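Local structure of endo-1,4-beta-xylanase (1XWT) at residues A[62-67]-A[78-83]. The protein hydrolyses internal beta-1,4 linkages of xylan as a cold-adapted family 8 glycoside hydrolase, and may also act on cellulose and related beta-glucans. The protein carries 1 engineered substitution. Numbering follows the deposited sequence.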
loop_
_atom_site.group_PDB
_atom_site.type_symbol
_atom_site.label_atom_id
_atom_site.label_comp_id
_atom_site.label_asym_id
_atom_site.label_seq_id
_atom_site.Cartn_x
_atom_site.Cartn_y
_atom_site.Cartn_z
ATOM N N HIS A 62 16.904 -4.657 -10.736
ATOM C CA HIS A 62 16.885 -4.685 -9.271
ATOM C C HIS A 62 15.525 -5.157 -8.760
ATOM O O HIS A 62 14.500 -5.010 -9.427
ATOM C CB HIS A 62 17.147 -3.263 -8.698
ATOM C CG HIS A 62 18.599 -2.896 -8.567
ATOM N ND1 HIS A 62 19.438 -2.758 -9.638
ATOM C CD2 HIS A 62 19.292 -2.469 -7.494
ATOM C CE1 HIS A 62 20.650 -2.453 -9.200
ATOM N NE2 HIS A 62 20.584 -2.250 -7.906
ATOM N N TYR A 63 15.516 -5.703 -7.548
ATOM C CA TYR A 63 14.279 -6.047 -6.864
ATOM C C TYR A 63 14.293 -5.651 -5.403
ATOM O O TYR A 63 15.344 -5.442 -4.779
ATOM C CB TYR A 63 13.986 -7.546 -7.020
ATOM C CG TYR A 63 15.026 -8.476 -6.446
ATOM C CD1 TYR A 63 16.167 -8.832 -7.150
ATOM C CD2 TYR A 63 14.877 -8.996 -5.158
ATOM C CE1 TYR A 63 17.125 -9.686 -6.602
ATOM C CE2 TYR A 63 15.813 -9.850 -4.612
ATOM C CZ TYR A 63 16.951 -10.182 -5.321
ATOM O OH TYR A 63 17.866 -11.066 -4.777
ATOM N N ILE A 64 13.087 -5.542 -4.869
ATOM C CA ILE A 64 12.864 -5.425 -3.431
ATOM C C ILE A 64 12.785 -6.845 -2.860
ATOM O O ILE A 64 11.956 -7.644 -3.285
ATOM C CB ILE A 64 11.565 -4.600 -3.132
ATOM C CG1 ILE A 64 11.669 -3.165 -3.682
ATOM C CG2 ILE A 64 11.241 -4.648 -1.644
ATOM C CD1 ILE A 64 12.830 -2.375 -3.120
ATOM N N LYS A 65 13.710 -7.158 -1.964
ATOM C CA LYS A 65 13.857 -8.495 -1.414
ATOM C C LYS A 65 12.935 -8.684 -0.216
ATOM O O LYS A 65 13.101 -8.020 0.799
ATOM C CB LYS A 65 15.312 -8.756 -1.003
ATOM C CG LYS A 65 15.573 -10.193 -0.572
ATOM C CD LYS A 65 17.020 -10.435 -0.124
ATOM C CE LYS A 65 18.014 -10.359 -1.247
ATOM N NZ LYS A 65 19.397 -10.860 -0.848
ATOM N N ALA A 66 12.004 -9.629 -0.326
ATOM C CA ALA A 66 11.148 -10.008 0.788
ATOM C C ALA A 66 11.885 -11.048 1.650
ATOM O O ALA A 66 11.704 -12.257 1.557
ATOM C CB ALA A 66 9.791 -10.502 0.310
ATOM N N ILE A 67 12.776 -10.533 2.487
ATOM C CA ILE A 67 13.577 -11.347 3.397
ATOM C C ILE A 67 12.645 -12.155 4.269
ATOM O O ILE A 67 11.639 -11.645 4.764
ATOM C CB ILE A 67 14.499 -10.435 4.223
ATOM C CG1 ILE A 67 15.550 -9.808 3.290
ATOM C CG2 ILE A 67 15.164 -11.214 5.356
ATOM C CD1 ILE A 67 16.259 -8.625 3.846
ATOM N N GLU A 78 3.939 -6.529 -4.336
ATOM C CA GLU A 78 3.627 -5.422 -3.461
ATOM C C GLU A 78 4.903 -4.640 -3.146
ATOM O O GLU A 78 4.977 -3.450 -3.383
ATOM C CB GLU A 78 2.934 -5.900 -2.185
ATOM C CG GLU A 78 1.448 -6.143 -2.405
ATOM C CD GLU A 78 0.725 -6.839 -1.269
ATOM O OE1 GLU A 78 1.377 -7.270 -0.294
ATOM O OE2 GLU A 78 -0.527 -6.974 -1.342
ATOM N N GLY A 79 5.935 -5.307 -2.649
ATOM C CA GLY A 79 7.179 -4.618 -2.311
ATOM C C GLY A 79 7.806 -3.900 -3.499
ATOM O O GLY A 79 8.324 -2.791 -3.366
ATOM N N GLN A 80 7.793 -4.552 -4.655
ATOM C CA GLN A 80 8.338 -3.983 -5.886
ATOM C C GLN A 80 7.614 -2.663 -6.257
ATOM O O GLN A 80 8.261 -1.629 -6.568
ATOM C CB GLN A 80 8.245 -5.014 -7.022
ATOM C CG GLN A 80 9.124 -4.735 -8.223
ATOM C CD GLN A 80 10.585 -5.117 -8.012
ATOM O OE1 GLN A 80 10.964 -5.574 -6.925
ATOM N NE2 GLN A 80 11.408 -4.934 -9.049
ATOM N N SER A 81 6.278 -2.703 -6.240
ATOM C CA SER A 81 5.456 -1.555 -6.634
ATOM C C SER A 81 5.559 -0.415 -5.610
ATOM O O SER A 81 5.544 0.758 -5.968
ATOM C CB SER A 81 3.995 -1.991 -6.852
ATOM O OG SER A 81 3.348 -2.336 -5.621
ATOM N N TRP A 82 5.626 -0.763 -4.331
ATOM C CA TRP A 82 5.823 0.226 -3.284
ATOM C C TRP A 82 7.187 0.887 -3.430
ATOM O O TRP A 82 7.299 2.099 -3.245
ATOM C CB TRP A 82 5.691 -0.428 -1.899
ATOM C CG TRP A 82 4.323 -0.956 -1.595
ATOM C CD1 TRP A 82 3.135 -0.519 -2.115
ATOM C CD2 TRP A 82 3.987 -1.980 -0.654
ATOM N NE1 TRP A 82 2.085 -1.233 -1.583
ATOM C CE2 TRP A 82 2.581 -2.145 -0.694
ATOM C CE3 TRP A 82 4.735 -2.828 0.181
ATOM C CZ2 TRP A 82 1.912 -3.075 0.105
ATOM C CZ3 TRP A 82 4.069 -3.747 0.969
ATOM C CH2 TRP A 82 2.670 -3.875 0.907
ATOM N N GLY A 83 8.230 0.124 -3.760
ATOM C CA GLY A 83 9.565 0.667 -3.996
ATOM C C GLY A 83 9.584 1.654 -5.145
ATOM O O GLY A 83 10.212 2.701 -5.064
#
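Two hydrogen bonds tie the side-chain amide of Gln80 to the backbone of strand 58-66, on both flanks of Tyr63. Gln80 NE2 donates to His62 O at 3.1 Å, in the carbonyl plane on a lone pair, and His62 O lies almost in the plane of the Gln80 amide. Gln80 OE1 accepts from Ile64 N at 3.0 Å in a nearly straight bond, the donor tilted 22° from the carbonyl plane. With CG anti to the backbone N (chi1 -163°) and the chain bent at chi2, the amide reaches from helix to strand and lies beside the backbone, Tyr63 CA 3.3 Å from Gln80 OE1. The pair of bonds fixes the amide's rotation, and NE2 has a further acceptor, Leu99 O of helix 93-107. A leucine here would probably leave His62 O and the Ile64 N-H without these mates inside a buried interface.

The nonpolar part belongs to Ile64, which points at the helix. Ile64 CG1, beside the backbone N, sits 3.4 Å from Gly79 O and next to Gly83 CA. One turn apart, the two glycines present bare backbone to it; a CB on Gly83 would clash with CG1, and one on Gly79 would be tight against CG2.

The axes of segments 62-66 and 78-83 approach to 7.4 Å, their N-to-C directions 127° apart. The side-chain amide thus offers the strand a C=O and an N-H side by side, much as the edge of a neighbouring strand would, joining the five-stranded antiparallel sheet to helix 77-89 within the (alpha/alpha)6 barrel fold of glycoside hydrolase family 8.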